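Long-range contact in periplasmic binding protein (Agrobacterium tumefaciens str. B6, PDB 5L9G), which binds the opine mannopine and, as a periplasmic binding protein, probably delivers it to an ABC transporter for uptake: residues Val67-Ile81 / Thr251-Arg263. Residues are numbered along the deposited sequence; the frame is centred on the assembly and turned at random.
With MO0 (mannopine), chain C.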
ATOM      1  N   VAL A  67      10.495 -17.945   7.442  1.00 70.00           N
ATOM      2  CA  VAL A  67      10.258 -19.264   6.843  1.00 73.71           C
ATOM      3  C   VAL A  67      11.607 -19.969   6.589  1.00 83.19           C
ATOM      4  O   VAL A  67      11.766 -21.126   6.975  1.00 86.46           O
ATOM      5  CB  VAL A  67       9.359 -19.182   5.571  1.00 76.27           C
ATOM      6  CG1 VAL A  67       9.219 -20.544   4.887  1.00 78.78           C
ATOM      7  CG2 VAL A  67       7.980 -18.621   5.910  1.00 73.22           C
ATOM      8  N   GLU A  68      12.577 -19.251   5.976  1.00 80.63           N
ATOM      9  CA  GLU A  68      13.931 -19.730   5.648  1.00 83.58           C
ATOM     10  C   GLU A  68      14.714 -20.165   6.891  1.00 89.44           C
ATOM     11  O   GLU A  68      15.452 -21.150   6.832  1.00 91.89           O
ATOM     12  CB  GLU A  68      14.728 -18.649   4.891  1.00 83.86           C
ATOM     13  CG  GLU A  68      14.295 -18.425   3.450  1.00 93.70           C
ATOM     14  CD  GLU A  68      14.902 -17.227   2.739  1.00118.66           C
ATOM     15  OE1 GLU A  68      15.112 -16.178   3.393  1.00115.41           O
ATOM     16  OE2 GLU A  68      15.126 -17.323   1.510  1.00112.72           O
ATOM     17  N   SER A  69      14.541 -19.443   8.016  1.00 84.80           N
ATOM     18  CA  SER A  69      15.221 -19.728   9.284  1.00 86.57           C
ATOM     19  C   SER A  69      14.747 -21.023   9.956  1.00 94.00           C
ATOM     20  O   SER A  69      15.524 -21.657  10.673  1.00 96.95           O
ATOM     21  CB  SER A  69      15.061 -18.559  10.250  1.00 87.76           C
ATOM     22  OG  SER A  69      13.753 -18.507  10.798  1.00 94.37           O
ATOM     23  N   GLY A  70      13.483 -21.382   9.740  1.00 90.27           N
ATOM     24  CA  GLY A  70      12.866 -22.553  10.354  1.00 93.03           C
ATOM     25  C   GLY A  70      12.167 -22.211  11.657  1.00 97.16           C
ATOM     26  O   GLY A  70      11.678 -23.103  12.354  1.00 98.32           O
ATOM     27  N   SER A  71      12.117 -20.901  11.987  1.00 91.86           N
ATOM     28  CA  SER A  71      11.492 -20.357  13.191  1.00 89.98           C
ATOM     29  C   SER A  71      10.439 -19.294  12.819  1.00 88.08           C
ATOM     30  O   SER A  71      10.750 -18.094  12.761  1.00 86.58           O
ATOM     31  CB  SER A  71      12.551 -19.789  14.134  1.00 94.90           C
ATOM     32  OG  SER A  71      13.455 -20.794  14.565  1.00109.78           O
ATOM     33  N   VAL A  72       9.194 -19.748  12.538  1.00 81.01           N
ATOM     34  CA  VAL A  72       8.079 -18.866  12.181  1.00 75.52           C
ATOM     35  C   VAL A  72       7.356 -18.440  13.472  1.00 73.94           C
ATOM     36  O   VAL A  72       6.870 -19.297  14.218  1.00 74.16           O
ATOM     37  CB  VAL A  72       7.114 -19.507  11.139  1.00 79.43           C
ATOM     38  CG1 VAL A  72       5.892 -18.621  10.901  1.00 76.23           C
ATOM     39  CG2 VAL A  72       7.834 -19.791   9.822  1.00 80.29           C
ATOM     40  N   THR A  73       7.317 -17.122  13.739  1.00 65.29           N
ATOM     41  CA  THR A  73       6.633 -16.562  14.912  1.00 63.27           C
ATOM     42  C   THR A  73       5.349 -15.825  14.516  1.00 63.33           C
ATOM     43  O   THR A  73       4.424 -15.752  15.312  1.00 61.99           O
ATOM     44  CB  THR A  73       7.569 -15.701  15.801  1.00 70.61           C
ATOM     45  OG1 THR A  73       8.161 -14.655  15.032  1.00 68.94           O
ATOM     46  CG2 THR A  73       8.652 -16.522  16.488  1.00 73.13           C
ATOM     47  N   TRP A  74       5.285 -15.301  13.283  1.00 57.91           N
ATOM     48  CA  TRP A  74       4.105 -14.580  12.787  1.00 55.26           C
ATOM     49  C   TRP A  74       3.025 -15.545  12.314  1.00 57.50           C
ATOM     50  O   TRP A  74       3.340 -16.589  11.733  1.00 58.55           O
ATOM     51  CB  TRP A  74       4.498 -13.676  11.612  1.00 53.41           C
ATOM     52  CG  TRP A  74       5.388 -12.520  11.964  1.00 53.34           C
ATOM     53  CD1 TRP A  74       5.604 -11.986  13.201  1.00 55.95           C
ATOM     54  CD2 TRP A  74       6.103 -11.696  11.037  1.00 52.16           C
ATOM     55  NE1 TRP A  74       6.445 -10.903  13.106  1.00 54.22           N
ATOM     56  CE2 TRP A  74       6.763 -10.699  11.789  1.00 54.68           C
ATOM     57  CE3 TRP A  74       6.291 -11.734   9.642  1.00 53.01           C
ATOM     58  CZ2 TRP A  74       7.590  -9.743  11.192  1.00 52.42           C
ATOM     59  CZ3 TRP A  74       7.086 -10.765   9.049  1.00 53.05           C
ATOM     60  CH2 TRP A  74       7.734  -9.792   9.822  1.00 52.50           C
ATOM     61  N   ASP A  75       1.753 -15.205  12.571  1.00 51.41           N
ATOM     62  CA  ASP A  75       0.635 -16.014  12.072  1.00 52.05           C
ATOM     63  C   ASP A  75       0.026 -15.314  10.863  1.00 54.08           C
ATOM     64  O   ASP A  75       0.134 -15.818   9.739  1.00 55.73           O
ATOM     65  CB  ASP A  75      -0.419 -16.247  13.159  1.00 53.37           C
ATOM     66  CG  ASP A  75       0.056 -17.189  14.253  1.00 58.15           C
ATOM     67  OD1 ASP A  75       0.448 -18.316  13.932  1.00 60.81           O
ATOM     68  OD2 ASP A  75       0.134 -16.757  15.391  1.00 57.48           O
ATOM     69  N   ILE A  76      -0.572 -14.136  11.085  1.00 47.87           N
ATOM     70  CA  ILE A  76      -1.170 -13.322  10.017  1.00 46.07           C
ATOM     71  C   ILE A  76      -0.238 -12.172   9.645  1.00 47.76           C
ATOM     72  O   ILE A  76       0.240 -11.438  10.518  1.00 46.76           O
ATOM     73  CB  ILE A  76      -2.584 -12.795  10.422  1.00 48.13           C
ATOM     74  CG1 ILE A  76      -3.537 -13.955  10.807  1.00 50.24           C
ATOM     75  CG2 ILE A  76      -3.185 -11.864   9.319  1.00 46.49           C
ATOM     76  CD1 ILE A  76      -4.776 -13.544  11.590  1.00 56.00           C
ATOM     77  N   ILE A  77      -0.038 -11.974   8.336  1.00 45.92           N
ATOM     78  CA  ILE A  77       0.732 -10.839   7.831  1.00 44.44           C
ATOM     79  C   ILE A  77      -0.146 -10.022   6.908  1.00 46.30           C
ATOM     80  O   ILE A  77      -0.890 -10.589   6.089  1.00 45.53           O
ATOM     81  CB  ILE A  77       2.076 -11.235   7.145  1.00 48.81           C
ATOM     82  CG1 ILE A  77       1.879 -12.311   6.029  1.00 51.08           C
ATOM     83  CG2 ILE A  77       3.108 -11.668   8.198  1.00 51.65           C
ATOM     84  CD1 ILE A  77       3.116 -12.578   5.141  1.00 56.74           C
ATOM     85  N   GLN A  78      -0.071  -8.692   7.056  1.00 41.69           N
ATOM     86  CA  GLN A  78      -0.776  -7.802   6.146  1.00 40.01           C
ATOM     87  C   GLN A  78       0.240  -7.474   5.058  1.00 41.50           C
ATOM     88  O   GLN A  78       1.305  -6.927   5.346  1.00 39.69           O
ATOM     89  CB  GLN A  78      -1.281  -6.537   6.856  1.00 39.68           C
ATOM     90  CG  GLN A  78      -2.051  -5.606   5.928  1.00 42.34           C
ATOM     91  CD  GLN A  78      -1.096  -4.662   5.230  1.00 42.07           C
ATOM     92  OE1 GLN A  78      -0.430  -3.857   5.880  1.00 37.82           O
ATOM     93  NE2 GLN A  78      -0.926  -4.817   3.927  1.00 36.83           N
ATOM     94  N   ILE A  79      -0.079  -7.839   3.813  1.00 38.41           N
ATOM     95  CA  ILE A  79       0.782  -7.570   2.660  1.00 38.61           C
ATOM     96  C   ILE A  79       0.024  -6.827   1.565  1.00 40.29           C
ATOM     97  O   ILE A  79      -1.211  -6.747   1.605  1.00 38.06           O
ATOM     98  CB  ILE A  79       1.439  -8.889   2.114  1.00 42.79           C
ATOM     99  CG1 ILE A  79       0.371  -9.920   1.649  1.00 43.31           C
ATOM    100  CG2 ILE A  79       2.439  -9.482   3.141  1.00 46.04           C
ATOM    101  CD1 ILE A  79       0.914 -11.097   0.748  1.00 46.74           C
ATOM    102  N   GLY A  80       0.764  -6.303   0.587  1.00 37.48           N
ATOM    103  CA  GLY A  80       0.161  -5.660  -0.575  1.00 36.67           C
ATOM    104  C   GLY A  80      -0.183  -6.740  -1.595  1.00 41.96           C
ATOM    105  O   GLY A  80       0.524  -7.757  -1.701  1.00 44.67           O
ATOM    106  N   ILE A  81      -1.281  -6.545  -2.340  1.00 39.20           N
ATOM    107  CA  ILE A  81      -1.739  -7.508  -3.354  1.00 39.95           C
ATOM    108  C   ILE A  81      -0.639  -7.877  -4.363  1.00 44.92           C
ATOM    109  O   ILE A  81      -0.643  -8.999  -4.879  1.00 45.96           O
ATOM    110  CB  ILE A  81      -3.036  -7.002  -4.062  1.00 42.75           C
ATOM    111  CG1 ILE A  81      -3.753  -8.141  -4.837  1.00 45.53           C
ATOM    112  CG2 ILE A  81      -2.767  -5.758  -4.943  1.00 42.14           C
ATOM    113  CD1 ILE A  81      -5.155  -7.812  -5.416  1.00 49.66           C
ATOM    114  N   THR A 251      -4.350  -2.403  -3.342  1.00 35.93           N
ATOM    115  CA  THR A 251      -5.151  -3.285  -2.506  1.00 35.92           C
ATOM    116  C   THR A 251      -4.249  -3.905  -1.449  1.00 38.58           C
ATOM    117  O   THR A 251      -3.206  -4.473  -1.774  1.00 38.66           O
ATOM    118  CB  THR A 251      -5.874  -4.359  -3.357  1.00 38.47           C
ATOM    119  OG1 THR A 251      -6.656  -3.719  -4.360  1.00 36.82           O
ATOM    120  CG2 THR A 251      -6.775  -5.264  -2.518  1.00 39.66           C
ATOM    121  N   ASP A 252      -4.628  -3.763  -0.183  1.00 35.85           N
ATOM    122  CA  ASP A 252      -3.909  -4.419   0.911  1.00 34.94           C
ATOM    123  C   ASP A 252      -4.788  -5.552   1.393  1.00 40.20           C
ATOM    124  O   ASP A 252      -6.010  -5.530   1.201  1.00 38.60           O
ATOM    125  CB  ASP A 252      -3.615  -3.445   2.062  1.00 34.78           C
ATOM    126  CG  ASP A 252      -2.299  -2.697   1.940  1.00 35.36           C
ATOM    127  OD1 ASP A 252      -1.419  -3.155   1.165  1.00 37.34           O
ATOM    128  OD2 ASP A 252      -2.138  -1.678   2.630  1.00 34.87           O
ATOM    129  N   GLY A 253      -4.175  -6.518   2.050  1.00 39.16           N
ATOM    130  CA  GLY A 253      -4.919  -7.654   2.553  1.00 39.91           C
ATOM    131  C   GLY A 253      -4.087  -8.506   3.457  1.00 44.50           C
ATOM    132  O   GLY A 253      -2.970  -8.118   3.818  1.00 44.39           O
ATOM    133  N   TYR A 254      -4.644  -9.668   3.822  1.00 41.57           N
ATOM    134  CA  TYR A 254      -4.034 -10.579   4.786  1.00 41.72           C
ATOM    135  C   TYR A 254      -3.698 -11.932   4.194  1.00 48.09           C
ATOM    136  O   TYR A 254      -4.444 -12.467   3.364  1.00 47.73           O
ATOM    137  CB  TYR A 254      -4.957 -10.795   5.991  1.00 44.00           C
ATOM    138  CG  TYR A 254      -5.264  -9.535   6.778  1.00 41.70           C
ATOM    139  CD1 TYR A 254      -4.262  -8.862   7.472  1.00 41.68           C
ATOM    140  CD2 TYR A 254      -6.554  -9.013   6.823  1.00 41.76           C
ATOM    141  CE1 TYR A 254      -4.540  -7.713   8.217  1.00 39.55           C
ATOM    142  CE2 TYR A 254      -6.840  -7.851   7.548  1.00 41.03           C
ATOM    143  CZ  TYR A 254      -5.829  -7.210   8.248  1.00 44.83           C
ATOM    144  OH  TYR A 254      -6.105  -6.060   8.957  1.00 43.85           O
ATOM    145  N   ALA A 255      -2.613 -12.520   4.708  1.00 46.61           N
ATOM    146  CA  ALA A 255      -2.149 -13.864   4.351  1.00 48.54           C
ATOM    147  C   ALA A 255      -1.679 -14.517   5.649  1.00 52.41           C
ATOM    148  O   ALA A 255      -1.394 -13.811   6.626  1.00 50.39           O
ATOM    149  CB  ALA A 255      -0.997 -13.775   3.366  1.00 49.20           C
ATOM    150  N   ILE A 256      -1.617 -15.856   5.655  1.00 51.68           N
ATOM    151  CA  ILE A 256      -1.127 -16.607   6.813  1.00 52.88           C
ATOM    152  C   ILE A 256       0.231 -17.181   6.432  1.00 58.19           C
ATOM    153  O   ILE A 256       0.381 -17.723   5.342  1.00 59.40           O
ATOM    154  CB  ILE A 256      -2.171 -17.630   7.334  1.00 57.50           C
ATOM    155  CG1 ILE A 256      -3.354 -16.854   7.982  1.00 57.71           C
ATOM    156  CG2 ILE A 256      -1.538 -18.628   8.334  1.00 57.71           C
ATOM    157  CD1 ILE A 256      -4.597 -17.670   8.288  1.00 71.12           C
ATOM    158  N   VAL A 257       1.235 -16.968   7.290  1.00 54.91           N
ATOM    159  CA  VAL A 257       2.616 -17.403   7.060  1.00 56.22           C
ATOM    160  C   VAL A 257       2.711 -18.936   7.052  1.00 62.80           C
ATOM    161  O   VAL A 257       2.116 -19.592   7.912  1.00 62.03           O
ATOM    162  CB  VAL A 257       3.608 -16.739   8.062  1.00 59.74           C
ATOM    163  CG1 VAL A 257       5.059 -17.092   7.728  1.00 61.08           C
ATOM    164  CG2 VAL A 257       3.431 -15.222   8.085  1.00 57.02           C
ATOM    165  N   LYS A 258       3.421 -19.501   6.045  1.00 60.69           N
ATOM    166  CA  LYS A 258       3.647 -20.949   5.931  1.00 63.15           C
ATOM    167  C   LYS A 258       4.339 -21.427   7.208  1.00 68.60           C
ATOM    168  O   LYS A 258       5.394 -20.906   7.568  1.00 66.48           O
ATOM    169  CB  LYS A 258       4.504 -21.263   4.696  1.00 66.14           C
ATOM    170  CG  LYS A 258       4.580 -22.757   4.364  1.00 73.79           C
ATOM    171  CD  LYS A 258       3.708 -23.100   3.166  1.00 84.66           C
ATOM    172  CE  LYS A 258       3.377 -24.567   3.098  1.00104.11           C
ATOM    173  NZ  LYS A 258       2.493 -24.867   1.943  1.00114.79           N
ATOM    174  N   GLY A 259       3.716 -22.384   7.889  1.00 69.46           N
ATOM    175  CA  GLY A 259       4.223 -22.932   9.139  1.00 70.90           C
ATOM    176  C   GLY A 259       3.869 -22.087  10.347  1.00 72.82           C
ATOM    177  O   GLY A 259       4.506 -22.233  11.398  1.00 73.08           O
ATOM    178  N   ALA A 260       2.833 -21.203  10.211  1.00 66.81           N
ATOM    179  CA  ALA A 260       2.337 -20.323  11.284  1.00 63.70           C
ATOM    180  C   ALA A 260       2.100 -21.170  12.550  1.00 68.47           C
ATOM    181  O   ALA A 260       1.445 -22.213  12.454  1.00 68.54           O
ATOM    182  CB  ALA A 260       1.039 -19.652  10.876  1.00 61.26           C
ATOM    183  N   PRO A 261       2.631 -20.761  13.729  1.00 66.67           N
ATOM    184  CA  PRO A 261       2.456 -21.600  14.938  1.00 68.29           C
ATOM    185  C   PRO A 261       1.012 -21.772  15.412  1.00 71.33           C
ATOM    186  O   PRO A 261       0.681 -22.792  16.015  1.00 71.59           O
ATOM    187  CB  PRO A 261       3.335 -20.912  15.991  1.00 69.40           C
ATOM    188  CG  PRO A 261       3.521 -19.518  15.489  1.00 70.63           C
ATOM    189  CD  PRO A 261       3.454 -19.564  14.006  1.00 66.03           C
ATOM    190  N   HIS A 262       0.157 -20.782  15.135  1.00 67.01           N
ATOM    191  CA  HIS A 262      -1.253 -20.794  15.528  1.00 67.93           C
ATOM    192  C   HIS A 262      -2.107 -20.699  14.273  1.00 69.53           C
ATOM    193  O   HIS A 262      -3.067 -19.928  14.231  1.00 66.53           O
ATOM    194  CB  HIS A 262      -1.551 -19.630  16.495  1.00 67.43           C
ATOM    195  CG  HIS A 262      -0.518 -19.450  17.563  1.00 71.64           C
ATOM    196  ND1 HIS A 262      -0.508 -20.242  18.693  1.00 75.68           N
ATOM    197  CD2 HIS A 262       0.517 -18.581  17.627  1.00 71.94           C
ATOM    198  CE1 HIS A 262       0.518 -19.823  19.417  1.00 74.78           C
ATOM    199  NE2 HIS A 262       1.162 -18.822  18.821  1.00 73.16           N
ATOM    200  N   ARG A 263      -1.740 -21.502  13.246  1.00 67.68           N
ATOM    201  CA  ARG A 263      -2.356 -21.551  11.916  1.00 66.72           C
ATOM    202  C   ARG A 263      -3.895 -21.627  11.936  1.00 70.34           C
ATOM    203  O   ARG A 263      -4.540 -20.798  11.299  1.00 67.74           O
ATOM    204  CB  ARG A 263      -1.745 -22.711  11.101  1.00 69.09           C
ATOM    205  CG  ARG A 263      -2.187 -22.776   9.639  1.00 78.25           C
ATOM    206  CD  ARG A 263      -2.156 -24.216   9.158  1.00 89.65           C
ATOM    207  NE  ARG A 263      -3.002 -24.457   7.987  1.00100.02           N
ATOM    208  CZ  ARG A 263      -4.321 -24.640   8.023  1.00115.59           C
ATOM    209  NH1 ARG A 263      -4.996 -24.866   6.904  1.00106.90           N
ATOM    210  NH2 ARG A 263      -4.977 -24.575   9.176  1.00101.20           N
TER
HETATM  211  OAB MO0 C 401       3.509  -6.384   1.313  1.00 37.00           O
HETATM  212  CAF MO0 C 401       4.354  -5.853   2.298  1.00 37.76           C
HETATM  213  CAG MO0 C 401       4.276  -4.341   2.402  1.00 35.67           C
HETATM  214  OAC MO0 C 401       5.179  -3.760   1.527  1.00 36.39           O
HETATM  215  CAH MO0 C 401       2.880  -3.776   2.305  1.00 36.53           C
HETATM  216  OAM MO0 C 401       2.034  -4.348   3.233  1.00 36.67           O
HETATM  217  CAI MO0 C 401       2.784  -2.251   2.350  1.00 33.31           C
HETATM  218  OAD MO0 C 401       3.259  -1.754   3.564  1.00 35.73           O
HETATM  219  CAJ MO0 C 401       1.406  -1.756   2.014  1.00 33.25           C
HETATM  220  OAE MO0 C 401       1.055  -2.200   0.735  1.00 37.76           O
HETATM  221  CAK MO0 C 401       1.220  -0.238   2.154  1.00 29.10           C
HETATM  222  N   MO0 C 401       0.026   0.022   2.969  1.00 29.28           N
HETATM  223  CA  MO0 C 401      -0.371   1.452   2.966  1.00 28.88           C
HETATM  224  C   MO0 C 401       0.048   2.109   4.259  1.00 33.73           C
HETATM  225  O   MO0 C 401       0.761   1.476   5.067  1.00 31.54           O
HETATM  226  CB  MO0 C 401      -1.844   1.660   2.704  1.00 31.10           C
HETATM  227  CG  MO0 C 401      -2.705   1.357   3.911  1.00 32.04           C
HETATM  228  CD  MO0 C 401      -4.123   1.066   3.567  1.00 33.36           C
HETATM  229  OE1 MO0 C 401      -5.060   2.094   3.736  1.00 29.25           O
HETATM  230  NE2 MO0 C 401      -4.521  -0.036   3.154  1.00 35.97           N
HETATM  231  OXT MO0 C 401      -0.253   3.318   4.515  1.00 30.26           O
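The Asp75 carboxylate and the His262 imidazole meet at the ring's edge, their planes 66° apart, with Asp75 OD2 2.9 Å from His262 CD2; Pro261 CB lies over one face of that imidazole. Asp75 OD1 accepts from the backbone N of His262 (OD1 to N 2.8 Å) on its syn side, out of the carboxylate plane, fixing the backbone at the N-cap position of helix 263-273, while OD2 takes the backbone N-H of Val24. The Tyr254 ring has Ile77 O near its plane at the edge; Ile76 CG2 and Gln78 CB approach it obliquely, and its OH is hydrogen-bonded to Trp41 NE1. Strand 76-80 runs antiparallel to the end of strand 240-256, within the mixed sheet of a periplasmic binding protein; Ile77 and Ala255 exchange backbone hydrogen bonds in both directions, as do Ile79 and Gly253. Toward the mannopine site, the amide plane of Gln78 is turned 41° from the carboxylate plane of Asp252. Gln78 CG stands anti to the backbone N (chi1 -179°) and the chain then bends at chi2, bringing NE2 into a weak hydrogen bond with mannopine OAM; Gln78 OE1 is hydrogen-bonded to Ser27 OG and Trp32 NE1. Asp252 OD2 accepts from mannopine N (2.8 Å) and NE2 (2.9 Å), and Gly80 N donates to mannopine OAB (2.8 Å). Away from the ligand, Val257 CG1 touches Val72 CG1 at 3.6 Å, and Val257 CG2 packs on Ile77 CG2 at 3.6 Å, the two side chains crossing at about a right angle.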